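Local coordinates for NADH-rubredoxin oxidoreductase (Clostridium acetobutylicum, PDB 3KLJ), which catalyses the NADH-dependent reduction of rubredoxin through one bound FAD per subunit, feeding electron-transfer chains that scavenge dioxygen, at residues E126-Y131 / L137-E142; G147-I152 / Q163-S168; L157-A162 / A172-I177. All coordinates share one frame; numbering follows the deposited sequence.

All three contacts lie along one run of chain in the NADH-binding domain and reach the same parallel sheet. Contact 1 comes first: edge strand 127-128 meets helix 133-146, closing a loop of five residues, 132-136. That helix leads into strand 149-152, where contact 2 begins. Contact 2 closes the loop 153-162 and contact 3 the loop 163-171. These two cross, because 157-162 precedes 163-168 in the same helix and 172-177 follows both. Together they join strand 149-152, helix 156-168 and strand 172-175, a beta-alpha-beta unit. Ile139 of contact 1 packs against Ile165 of contact 2. Leu130 of contact 1 meets Leu157 and Leu161, and both contacts 1 and 3 touch FAD.

Contact 1. Residues E126-Y131 / L137-E142; sequences EIFSLY and LKIKDE. With FAD (flavin-adenine dinucleotide), chain B.
Phe128, on the short edge strand 127-128 of the NADH-binding domain, packs against helix 133-146, which follows it in the chain. Its CG lies anti to the carbonyl carbon (chi1 -63°), which carries the ring toward the helix. Phe128 CB sits 3.9 Å from Ile139 CG1. Further out, ring atom CE2 is 3.9 Å from CB of Lys138, whose chain crosses the Phe128 side chain at about a right angle. Glu142 lies near the far end of the ring, but its exact placement is doubtful. Ile139 also reaches the next residues: its CD1 lies 3.8 Å from Leu130 CB and 3.8 Å from Ser129 O. Leu130 looks the other way too, with CD2 3.8 Å from the C7M methyl of FAD. Tyr131 then gives its OH to the FAD phosphate oxygen O1A at 2.5 Å, a short bond with O1A in the ring plane. Ser114 N also bonds to this hydroxyl, and Arg48 holds the Tyr131 carbonyl. No hydrogen bond joins 126-131 to 137-142; Asp135, earlier in the helix, takes the Tyr131 backbone N-H. The strand meets the helix through hydrocarbon, while Tyr131, at the end of the same segment, adds one polar tie to the cofactor.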
loop_
_atom_site.group_PDB
_atom_site.type_symbol
_atom_site.label_atom_id
_atom_site.label_comp_id
_atom_site.label_asym_id
_atom_site.label_seq_id
_atom_site.Cartn_x
_atom_site.Cartn_y
_atom_site.Cartn_z
ATOM N N GLU A 126 -16.731 17.924 -4.022
ATOM C CA GLU A 126 -16.032 16.792 -4.605
ATOM C C GLU A 126 -14.931 16.318 -3.665
ATOM O O GLU A 126 -14.145 17.128 -3.165
ATOM C CB GLU A 126 -15.448 17.169 -5.970
ATOM C CG GLU A 126 -14.925 15.974 -6.784
ATOM C CD GLU A 126 -14.821 16.260 -8.282
ATOM O OE1 GLU A 126 -15.112 17.403 -8.704
ATOM O OE2 GLU A 126 -14.448 15.331 -9.039
ATOM N N ILE A 127 -14.902 15.013 -3.407
ATOM C CA ILE A 127 -13.819 14.394 -2.646
ATOM C C ILE A 127 -12.946 13.588 -3.594
ATOM O O ILE A 127 -13.447 12.808 -4.398
ATOM C CB ILE A 127 -14.332 13.483 -1.491
ATOM C CG1 ILE A 127 -14.935 14.313 -0.355
ATOM C CG2 ILE A 127 -13.204 12.645 -0.925
ATOM C CD1 ILE A 127 -16.451 14.409 -0.395
ATOM N N PHE A 128 -11.640 13.795 -3.495
ATOM C CA PHE A 128 -10.679 13.067 -4.295
ATOM C C PHE A 128 -9.937 12.073 -3.420
ATOM O O PHE A 128 -9.836 12.246 -2.198
ATOM C CB PHE A 128 -9.679 14.031 -4.942
ATOM C CG PHE A 128 -10.315 15.004 -5.898
ATOM C CD1 PHE A 128 -10.753 16.243 -5.456
ATOM C CD2 PHE A 128 -10.506 14.662 -7.235
ATOM C CE1 PHE A 128 -11.363 17.138 -6.339
ATOM C CE2 PHE A 128 -11.112 15.553 -8.128
ATOM C CZ PHE A 128 -11.538 16.787 -7.677
ATOM N N SER A 129 -9.442 11.016 -4.048
ATOM C CA SER A 129 -8.390 10.214 -3.437
ATOM C C SER A 129 -7.372 9.816 -4.476
ATOM O O SER A 129 -7.642 9.849 -5.672
ATOM C CB SER A 129 -8.931 8.989 -2.695
ATOM O OG SER A 129 -10.124 8.513 -3.251
ATOM N N LEU A 130 -6.188 9.463 -4.002
ATOM C CA LEU A 130 -5.110 9.096 -4.877
ATOM C C LEU A 130 -4.916 7.588 -4.817
ATOM O O LEU A 130 -4.371 7.056 -3.840
ATOM C CB LEU A 130 -3.828 9.835 -4.473
ATOM C CG LEU A 130 -2.552 9.539 -5.260
ATOM C CD1 LEU A 130 -2.760 9.852 -6.743
ATOM C CD2 LEU A 130 -1.372 10.326 -4.686
ATOM N N TYR A 131 -5.388 6.910 -5.853
ATOM C CA TYR A 131 -5.094 5.499 -6.043
ATOM C C TYR A 131 -4.492 5.264 -7.426
ATOM O O TYR A 131 -3.465 4.593 -7.549
ATOM C CB TYR A 131 -6.326 4.602 -5.836
ATOM C CG TYR A 131 -5.894 3.164 -5.652
ATOM C CD1 TYR A 131 -5.459 2.714 -4.406
ATOM C CD2 TYR A 131 -5.851 2.275 -6.730
ATOM C CE1 TYR A 131 -5.011 1.416 -4.226
ATOM C CE2 TYR A 131 -5.405 0.972 -6.561
ATOM C CZ TYR A 131 -4.983 0.553 -5.297
ATOM O OH TYR A 131 -4.547 -0.736 -5.089
ATOM N N LEU A 137 -4.069 12.821 -11.965
ATOM C CA LEU A 137 -4.407 13.887 -12.918
ATOM C C LEU A 137 -5.551 14.767 -12.421
ATOM O O LEU A 137 -5.466 15.991 -12.493
ATOM C CB LEU A 137 -4.757 13.304 -14.295
ATOM C CG LEU A 137 -3.659 12.691 -15.171
ATOM C CD1 LEU A 137 -4.223 12.388 -16.552
ATOM C CD2 LEU A 137 -2.450 13.615 -15.291
ATOM N N LYS A 138 -6.620 14.138 -11.930
ATOM C CA LYS A 138 -7.757 14.862 -11.355
ATOM C C LYS A 138 -7.313 15.758 -10.188
ATOM O O LYS A 138 -7.744 16.913 -10.078
ATOM C CB LYS A 138 -8.851 13.888 -10.901
ATOM C CG LYS A 138 -9.662 13.268 -12.036
ATOM C CD LYS A 138 -10.735 12.327 -11.490
ATOM C CE LYS A 138 -11.139 11.267 -12.510
ATOM N NZ LYS A 138 -11.886 11.830 -13.683
ATOM N N ILE A 139 -6.457 15.226 -9.319
ATOM C CA ILE A 139 -5.882 16.024 -8.233
ATOM C C ILE A 139 -5.007 17.158 -8.769
ATOM O O ILE A 139 -5.120 18.292 -8.305
ATOM C CB ILE A 139 -5.090 15.159 -7.209
ATOM C CG1 ILE A 139 -6.047 14.224 -6.463
ATOM C CG2 ILE A 139 -4.369 16.058 -6.220
ATOM C CD1 ILE A 139 -5.423 12.922 -5.995
ATOM N N LYS A 140 -4.141 16.852 -9.738
ATOM C CA LYS A 140 -3.281 17.872 -10.356
ATOM C C LYS A 140 -4.089 19.097 -10.761
ATOM O O LYS A 140 -3.732 20.223 -10.421
ATOM C CB LYS A 140 -2.562 17.318 -11.591
ATOM C CG LYS A 140 -1.282 16.540 -11.300
ATOM C CD LYS A 140 -0.418 16.450 -12.556
ATOM C CE LYS A 140 0.393 17.713 -12.753
ATOM N NZ LYS A 140 0.958 17.800 -14.124
ATOM N N ASP A 141 -5.195 18.854 -11.463
ATOM C CA ASP A 141 -6.001 19.919 -12.055
ATOM C C ASP A 141 -6.841 20.696 -11.057
ATOM O O ASP A 141 -6.981 21.910 -11.196
ATOM C CB ASP A 141 -6.879 19.369 -13.179
ATOM C CG ASP A 141 -6.083 19.043 -14.425
ATOM O OD1 ASP A 141 -5.174 18.190 -14.338
ATOM O OD2 ASP A 141 -6.361 19.644 -15.486
ATOM N N GLU A 142 -7.400 20.014 -10.058
ATOM C CA GLU A 142 -8.176 20.719 -9.039
ATOM C C GLU A 142 -7.288 21.632 -8.200
ATOM O O GLU A 142 -7.699 22.736 -7.843
ATOM C CB GLU A 142 -8.978 19.765 -8.154
ATOM C CG GLU A 142 -10.464 19.670 -8.484
ATOM C CD GLU A 142 -11.227 20.979 -8.302
ATOM O OE1 GLU A 142 -11.916 21.150 -7.273
ATOM O OE2 GLU A 142 -11.132 21.839 -9.191
HETATM P PA FAD B . -2.734 -2.728 -7.835
HETATM O O1A FAD B . -3.890 -2.005 -7.198
HETATM O O2A FAD B . -1.507 -1.861 -7.976
HETATM O O5B FAD B . -3.177 -3.288 -9.263
HETATM C C5B FAD B . -4.389 -4.004 -9.420
HETATM C C4B FAD B . -4.992 -3.683 -10.787
HETATM O O4B FAD B . -6.146 -4.493 -11.004
HETATM C C3B FAD B . -5.456 -2.231 -10.860
HETATM O O3B FAD B . -4.923 -1.630 -12.029
HETATM C C2B FAD B . -6.971 -2.302 -10.917
HETATM O O2B FAD B . -7.528 -1.313 -11.755
HETATM C C1B FAD B . -7.209 -3.691 -11.491
HETATM N N9A FAD B . -8.518 -4.265 -11.128
HETATM C C8A FAD B . -9.205 -4.107 -9.955
HETATM N N7A FAD B . -10.361 -4.806 -10.035
HETATM C C5A FAD B . -10.422 -5.414 -11.237
HETATM C C6A FAD B . -11.384 -6.235 -11.829
HETATM N N6A FAD B . -12.604 -6.325 -11.298
HETATM N N1A FAD B . -11.160 -6.709 -13.110
HETATM C C2A FAD B . -10.006 -6.377 -13.795
HETATM N N3A FAD B . -9.065 -5.554 -13.205
HETATM C C4A FAD B . -9.268 -5.082 -11.940
HETATM N N1 FAD B . 3.742 0.473 -1.434
HETATM C C2 FAD B . 4.987 0.396 -0.847
HETATM O O2 FAD B . 5.444 -0.694 -0.550
HETATM N N3 FAD B . 5.734 1.533 -0.618
HETATM C C4 FAD B . 5.229 2.765 -0.962
HETATM O O4 FAD B . 5.916 3.763 -0.730
HETATM C C4X FAD B . 3.958 2.862 -1.547
HETATM N N5 FAD B . 3.430 4.091 -1.912
HETATM C C5X FAD B . 2.178 4.176 -2.493
HETATM C C6 FAD B . 1.649 5.423 -2.853
HETATM C C7 FAD B . 0.381 5.491 -3.453
HETATM C C7M FAD B . -0.191 6.823 -3.840
HETATM C C8 FAD B . -0.352 4.326 -3.678
HETATM C C8M FAD B . -1.719 4.370 -4.314
HETATM C C9 FAD B . 0.178 3.094 -3.312
HETATM C C9A FAD B . 1.444 3.013 -2.724
HETATM N N10 FAD B . 1.972 1.774 -2.367
HETATM C C10 FAD B . 3.222 1.700 -1.783
HETATM C "C1'" FAD B . 1.179 0.528 -2.589
HETATM C "C2'" FAD B . 1.583 -0.206 -3.850
HETATM O "O2'" FAD B . 1.268 0.610 -4.961
HETATM C "C3'" FAD B . 0.785 -1.494 -3.892
HETATM O "O3'" FAD B . 1.196 -2.339 -2.833
HETATM C "C4'" FAD B . 0.942 -2.254 -5.198
HETATM O "O4'" FAD B . 0.578 -1.432 -6.299
HETATM C "C5'" FAD B . 0.009 -3.458 -5.167
HETATM O "O5'" FAD B . 0.024 -4.032 -6.449
HETATM P P FAD B . -1.176 -4.968 -6.906
HETATM O O1P FAD B . -0.876 -5.495 -8.300
HETATM O O2P FAD B . -1.454 -6.042 -5.883
HETATM O O3P FAD B . -2.483 -4.020 -6.910
#

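Contact 2. Residues G147-I152 / Q163-S168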
loop_
_atom_site.group_PDB
_atom_site.type_symbol
_atom_site.label_atom_id
_atom_site.label_comp_id
_atom_site.label_asym_id
_atom_site.label_seq_id
_atom_site.Cartn_x
_atom_site.Cartn_y
_atom_site.Cartn_z
ATOM N N GLY A 147 -6.430 26.256 -6.128
ATOM C CA GLY A 147 -5.291 27.039 -5.654
ATOM C C GLY A 147 -4.623 26.508 -4.397
ATOM O O GLY A 147 -3.554 26.995 -4.017
ATOM N N LYS A 148 -5.264 25.538 -3.740
ATOM C CA LYS A 148 -4.705 24.860 -2.551
ATOM C C LYS A 148 -5.393 23.512 -2.280
ATOM O O LYS A 148 -6.504 23.267 -2.749
ATOM C CB LYS A 148 -4.737 25.766 -1.302
ATOM C CG LYS A 148 -6.122 26.264 -0.891
ATOM C CD LYS A 148 -6.059 27.612 -0.182
ATOM C CE LYS A 148 -5.660 27.473 1.280
ATOM N NZ LYS A 148 -5.467 28.808 1.934
ATOM N N ALA A 149 -4.721 22.640 -1.531
ATOM C CA ALA A 149 -5.271 21.319 -1.210
ATOM C C ALA A 149 -5.469 21.118 0.296
ATOM O O ALA A 149 -4.733 21.678 1.112
ATOM C CB ALA A 149 -4.386 20.215 -1.782
ATOM N N PHE A 150 -6.475 20.321 0.651
ATOM C CA PHE A 150 -6.684 19.915 2.037
ATOM C C PHE A 150 -6.761 18.395 2.073
ATOM O O PHE A 150 -7.693 17.803 1.510
ATOM C CB PHE A 150 -7.951 20.565 2.612
ATOM C CG PHE A 150 -8.163 20.307 4.084
ATOM C CD1 PHE A 150 -7.191 20.665 5.026
ATOM C CD2 PHE A 150 -9.347 19.735 4.535
ATOM C CE1 PHE A 150 -7.391 20.430 6.387
ATOM C CE2 PHE A 150 -9.558 19.498 5.891
ATOM C CZ PHE A 150 -8.575 19.847 6.819
ATOM N N ILE A 151 -5.764 17.771 2.703
ATOM C CA ILE A 151 -5.685 16.320 2.773
ATOM C C ILE A 151 -6.220 15.812 4.112
ATOM O O ILE A 151 -5.692 16.147 5.172
ATOM C CB ILE A 151 -4.236 15.793 2.508
ATOM C CG1 ILE A 151 -3.803 16.121 1.077
ATOM C CG2 ILE A 151 -4.143 14.277 2.707
ATOM C CD1 ILE A 151 -2.849 17.268 0.965
ATOM N N ILE A 152 -7.279 15.012 4.049
ATOM C CA ILE A 152 -7.876 14.405 5.232
ATOM C C ILE A 152 -7.348 12.979 5.401
ATOM O O ILE A 152 -7.461 12.149 4.484
ATOM C CB ILE A 152 -9.432 14.414 5.143
ATOM C CG1 ILE A 152 -9.958 15.854 5.282
ATOM C CG2 ILE A 152 -10.044 13.480 6.193
ATOM C CD1 ILE A 152 -11.444 16.007 5.106
ATOM N N GLN A 163 3.441 16.927 0.524
ATOM C CA GLN A 163 4.745 17.370 0.028
ATOM C C GLN A 163 4.775 17.422 -1.496
ATOM O O GLN A 163 5.279 18.387 -2.069
ATOM C CB GLN A 163 5.885 16.481 0.542
ATOM C CG GLN A 163 7.293 16.966 0.141
ATOM C CD GLN A 163 7.650 18.355 0.692
ATOM O OE1 GLN A 163 7.322 19.388 0.098
ATOM N NE2 GLN A 163 8.340 18.375 1.821
ATOM N N ALA A 164 4.250 16.382 -2.142
ATOM C CA ALA A 164 4.168 16.352 -3.607
ATOM C C ALA A 164 3.407 17.558 -4.159
ATOM O O ALA A 164 3.811 18.146 -5.160
ATOM C CB ALA A 164 3.541 15.060 -4.088
ATOM N N ILE A 165 2.313 17.921 -3.496
ATOM C CA ILE A 165 1.507 19.062 -3.906
ATOM C C ILE A 165 2.236 20.386 -3.637
ATOM O O ILE A 165 2.139 21.309 -4.456
ATOM C CB ILE A 165 0.094 19.044 -3.274
ATOM C CG1 ILE A 165 -0.671 17.798 -3.732
ATOM C CG2 ILE A 165 -0.693 20.307 -3.663
ATOM C CD1 ILE A 165 -1.967 17.570 -3.001
ATOM N N ILE A 166 2.948 20.470 -2.507
ATOM C CA ILE A 166 3.836 21.609 -2.223
ATOM C C ILE A 166 4.881 21.712 -3.332
ATOM O O ILE A 166 5.034 22.766 -3.942
ATOM C CB ILE A 166 4.579 21.512 -0.847
ATOM C CG1 ILE A 166 3.624 21.295 0.339
ATOM C CG2 ILE A 166 5.487 22.734 -0.623
ATOM C CD1 ILE A 166 2.474 22.265 0.436
ATOM N N ASP A 167 5.567 20.601 -3.605
ATOM C CA ASP A 167 6.598 20.558 -4.645
ATOM C C ASP A 167 6.113 21.004 -6.029
ATOM O O ASP A 167 6.874 21.611 -6.781
ATOM C CB ASP A 167 7.202 19.159 -4.749
ATOM C CG ASP A 167 8.058 18.788 -3.545
ATOM O OD1 ASP A 167 8.485 17.618 -3.483
ATOM O OD2 ASP A 167 8.298 19.639 -2.665
ATOM N N SER A 168 4.861 20.691 -6.363
ATOM C CA SER A 168 4.283 21.068 -7.658
ATOM C C SER A 168 4.050 22.575 -7.776
ATOM O O SER A 168 3.930 23.108 -8.885
ATOM C CB SER A 168 2.980 20.300 -7.917
ATOM O OG SER A 168 1.919 20.801 -7.125
#
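Ile165 of helix 156-168 points toward strand 149-152 and meets Ala149 and Ile151. The CA atoms of Ala149 and Ile165 are the nearest pair of the two backbones, 7.6 Å apart. From CB of Ile165 the side chain splits. The CG2 branch lies anti to the backbone N and comes within 4.1 Å of Ala149 CB. The other branch, CG1, sits beside the backbone N, and an extended chi2 of 171° carries CD1 straight out to the strand. There Ile165 CD1 rests 3.8 Å from Ala149 CB. It also faces the tip of Ile151, whose CD1 is 4.1 Å away, so these two isoleucines reach toward each other tip to tip. Both branches of Ile165 thus press on the Ala149 methyl from the helix side. Ile55 of helix 51-56 and Ile224 of strand 222-225 add to the same apolar cluster. The backbone of Ile165 is held separately: Ser168 OG donates to Ile165 O at 2.7 Å, with a C=O to donor angle of 121° and the donor tilted 28° from the carbonyl plane. Here the helix packs on the sheet face of a Rossmann-type beta-alpha-beta unit. The contact is made by three buried aliphatic side chains and has no hydrogen bond across it, so its hold depends on fit and on the exclusion of water.

Contact 3. Residues L157-A162 / A172-I177; sequences LGIELA and ASIGII. With FAD (flavin-adenine dinucleotide), chain B.
Ile174 of strand 172-175 sets its outer carbons against helix 156-168 at Gly158, Ile159 and Ala162. Its CG1 lies beside the backbone N (chi1 -60°), which sends the longer branch out to the helix. Ile174 CD1 sits 3.9 Å from Ile159 CA and 4.0 Å from Gly158 O, so the methyl lies against helix backbone. Ala162 CB is also 4.0 Å from that CD1. The side chains of Ile159 and Ile174 cross at about a right angle, with Ile159 CG1 4.0 Å from Ile174 CD1. Two residues earlier on the strand, Ala172 CB packs 4.0 Å from Ala162 O. Small residues on this helix face, Gly158 and Ala162, leave the methyl group close to the main chain. Gly158 is the last glycine of a GxGxxG pattern, Gly153, Gly155 and Gly158, which is consistent with a Rossmann-type dinucleotide site for NADH.

Leu157 begins the segment and faces the cofactor instead. With CG anti to the backbone N (chi1 171°), its two methyls reach the dimethylbenzene end of the flavin, CD1 lying 3.4 Å from FAD C7M. Glu160 OE2 accepts a bond from Lys308 N and so ties the helix to strand 306-309. Leu182 packs on Ile159, while Ile203 and Ile205 also touch Ile174. The axes of 157-162 and 172-175 approach to 8.6 Å, at 165° between their N-to-C directions. Strand 172-175 itself lies in the parallel sheet between strands 149-152 and 204-206, and Leu161 turns to helix 51-56.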
loop_
_atom_site.group_PDB
_atom_site.type_symbol
_atom_site.label_atom_id
_atom_site.label_comp_id
_atom_site.label_asym_id
_atom_site.label_seq_id
_atom_site.Cartn_x
_atom_site.Cartn_y
_atom_site.Cartn_z
ATOM N N LEU A 157 0.753 8.178 3.284
ATOM C CA LEU A 157 0.360 8.632 1.957
ATOM C C LEU A 157 -0.163 10.070 1.980
ATOM O O LEU A 157 0.158 10.868 1.096
ATOM C CB LEU A 157 -0.663 7.658 1.355
ATOM C CG LEU A 157 -1.418 7.979 0.054
ATOM C CD1 LEU A 157 -0.546 8.678 -0.987
ATOM C CD2 LEU A 157 -1.990 6.694 -0.502
ATOM N N GLY A 158 -0.949 10.405 3.000
ATOM C CA GLY A 158 -1.464 11.766 3.153
ATOM C C GLY A 158 -0.349 12.791 3.298
ATOM O O GLY A 158 -0.394 13.871 2.704
ATOM N N ILE A 159 0.659 12.437 4.089
ATOM C CA ILE A 159 1.832 13.287 4.282
ATOM C C ILE A 159 2.676 13.403 3.008
ATOM O O ILE A 159 3.014 14.509 2.598
ATOM C CB ILE A 159 2.691 12.843 5.492
ATOM C CG1 ILE A 159 1.816 12.703 6.744
ATOM C CG2 ILE A 159 3.744 13.893 5.792
ATOM C CD1 ILE A 159 2.445 11.893 7.864
ATOM N N GLU A 160 2.994 12.274 2.376
ATOM C CA GLU A 160 3.725 12.293 1.106
ATOM C C GLU A 160 3.021 13.110 0.015
ATOM O O GLU A 160 3.684 13.829 -0.730
ATOM C CB GLU A 160 3.995 10.877 0.601
ATOM C CG GLU A 160 5.025 10.115 1.426
ATOM C CD GLU A 160 5.288 8.726 0.897
ATOM O OE1 GLU A 160 4.548 8.267 0.004
ATOM O OE2 GLU A 160 6.237 8.081 1.381
ATOM N N LEU A 161 1.692 12.983 -0.071
ATOM C CA LEU A 161 0.891 13.711 -1.068
ATOM C C LEU A 161 0.985 15.212 -0.848
ATOM O O LEU A 161 1.143 15.976 -1.807
ATOM C CB LEU A 161 -0.575 13.268 -1.040
ATOM C CG LEU A 161 -1.598 13.932 -1.985
ATOM C CD1 LEU A 161 -1.079 14.056 -3.398
ATOM C CD2 LEU A 161 -2.877 13.126 -1.989
ATOM N N ALA A 162 0.894 15.623 0.417
ATOM C CA ALA A 162 1.023 17.027 0.800
ATOM C C ALA A 162 2.329 17.623 0.285
ATOM O O ALA A 162 2.318 18.688 -0.329
ATOM C CB ALA A 162 0.916 17.188 2.309
ATOM N N ALA A 172 -0.593 23.293 0.666
ATOM C CA ALA A 172 -1.384 22.163 1.137
ATOM C C ALA A 172 -1.213 21.984 2.642
ATOM O O ALA A 172 -0.133 22.227 3.187
ATOM C CB ALA A 172 -0.975 20.889 0.407
ATOM N N SER A 173 -2.291 21.578 3.308
ATOM C CA SER A 173 -2.241 21.232 4.721
ATOM C C SER A 173 -3.061 19.967 4.973
ATOM O O SER A 173 -3.833 19.522 4.104
ATOM C CB SER A 173 -2.691 22.411 5.606
ATOM O OG SER A 173 -4.065 22.716 5.434
ATOM N N ILE A 174 -2.872 19.370 6.146
ATOM C CA ILE A 174 -3.519 18.107 6.474
ATOM C C ILE A 174 -4.478 18.296 7.642
ATOM O O ILE A 174 -4.205 19.077 8.554
ATOM C CB ILE A 174 -2.467 17.024 6.814
ATOM C CG1 ILE A 174 -1.542 16.791 5.617
ATOM C CG2 ILE A 174 -3.126 15.707 7.258
ATOM C CD1 ILE A 174 -0.207 16.095 5.980
ATOM N N GLY A 175 -5.596 17.578 7.605
ATOM C CA GLY A 175 -6.523 17.522 8.728
ATOM C C GLY A 175 -6.676 16.091 9.207
ATOM O O GLY A 175 -6.907 15.182 8.404
ATOM N N ILE A 176 -6.517 15.886 10.512
ATOM C CA ILE A 176 -6.658 14.561 11.134
ATOM C C ILE A 176 -7.627 14.667 12.312
ATOM O O ILE A 176 -7.790 15.749 12.877
ATOM C CB ILE A 176 -5.280 13.955 11.595
ATOM C CG1 ILE A 176 -4.656 14.768 12.739
ATOM C CG2 ILE A 176 -4.307 13.852 10.429
ATOM C CD1 ILE A 176 -3.367 14.165 13.297
ATOM N N ILE A 177 -8.267 13.562 12.683
ATOM C CA ILE A 177 -9.216 13.584 13.805
ATOM C C ILE A 177 -8.588 13.312 15.193
ATOM O O ILE A 177 -9.150 13.709 16.218
ATOM C CB ILE A 177 -10.467 12.685 13.556
ATOM C CG1 ILE A 177 -10.080 11.206 13.423
ATOM C CG2 ILE A 177 -11.289 13.200 12.332
ATOM C CD1 ILE A 177 -11.252 10.283 13.072
HETATM P PA FAD B . -2.734 -2.728 -7.835
HETATM O O1A FAD B . -3.890 -2.005 -7.198
HETATM O O2A FAD B . -1.507 -1.861 -7.976
HETATM O O5B FAD B . -3.177 -3.288 -9.263
HETATM C C5B FAD B . -4.389 -4.004 -9.420
HETATM C C4B FAD B . -4.992 -3.683 -10.787
HETATM O O4B FAD B . -6.146 -4.493 -11.004
HETATM C C3B FAD B . -5.456 -2.231 -10.860
HETATM O O3B FAD B . -4.923 -1.630 -12.029
HETATM C C2B FAD B . -6.971 -2.302 -10.917
HETATM O O2B FAD B . -7.528 -1.313 -11.755
HETATM C C1B FAD B . -7.209 -3.691 -11.491
HETATM N N9A FAD B . -8.518 -4.265 -11.128
HETATM C C8A FAD B . -9.205 -4.107 -9.955
HETATM N N7A FAD B . -10.361 -4.806 -10.035
HETATM C C5A FAD B . -10.422 -5.414 -11.237
HETATM C C6A FAD B . -11.384 -6.235 -11.829
HETATM N N6A FAD B . -12.604 -6.325 -11.298
HETATM N N1A FAD B . -11.160 -6.709 -13.110
HETATM C C2A FAD B . -10.006 -6.377 -13.795
HETATM N N3A FAD B . -9.065 -5.554 -13.205
HETATM C C4A FAD B . -9.268 -5.082 -11.940
HETATM N N1 FAD B . 3.742 0.473 -1.434
HETATM C C2 FAD B . 4.987 0.396 -0.847
HETATM O O2 FAD B . 5.444 -0.694 -0.550
HETATM N N3 FAD B . 5.734 1.533 -0.618
HETATM C C4 FAD B . 5.229 2.765 -0.962
HETATM O O4 FAD B . 5.916 3.763 -0.730
HETATM C C4X FAD B . 3.958 2.862 -1.547
HETATM N N5 FAD B . 3.430 4.091 -1.912
HETATM C C5X FAD B . 2.178 4.176 -2.493
HETATM C C6 FAD B . 1.649 5.423 -2.853
HETATM C C7 FAD B . 0.381 5.491 -3.453
HETATM C C7M FAD B . -0.191 6.823 -3.840
HETATM C C8 FAD B . -0.352 4.326 -3.678
HETATM C C8M FAD B . -1.719 4.370 -4.314
HETATM C C9 FAD B . 0.178 3.094 -3.312
HETATM C C9A FAD B . 1.444 3.013 -2.724
HETATM N N10 FAD B . 1.972 1.774 -2.367
HETATM C C10 FAD B . 3.222 1.700 -1.783
HETATM C "C1'" FAD B . 1.179 0.528 -2.589
HETATM C "C2'" FAD B . 1.583 -0.206 -3.850
HETATM O "O2'" FAD B . 1.268 0.610 -4.961
HETATM C "C3'" FAD B . 0.785 -1.494 -3.892
HETATM O "O3'" FAD B . 1.196 -2.339 -2.833
HETATM C "C4'" FAD B . 0.942 -2.254 -5.198
HETATM O "O4'" FAD B . 0.578 -1.432 -6.299
HETATM C "C5'" FAD B . 0.009 -3.458 -5.167
HETATM O "O5'" FAD B . 0.024 -4.032 -6.449
HETATM P P FAD B . -1.176 -4.968 -6.906
HETATM O O1P FAD B . -0.876 -5.495 -8.300
HETATM O O2P FAD B . -1.454 -6.042 -5.883
HETATM O O3P FAD B . -2.483 -4.020 -6.910
#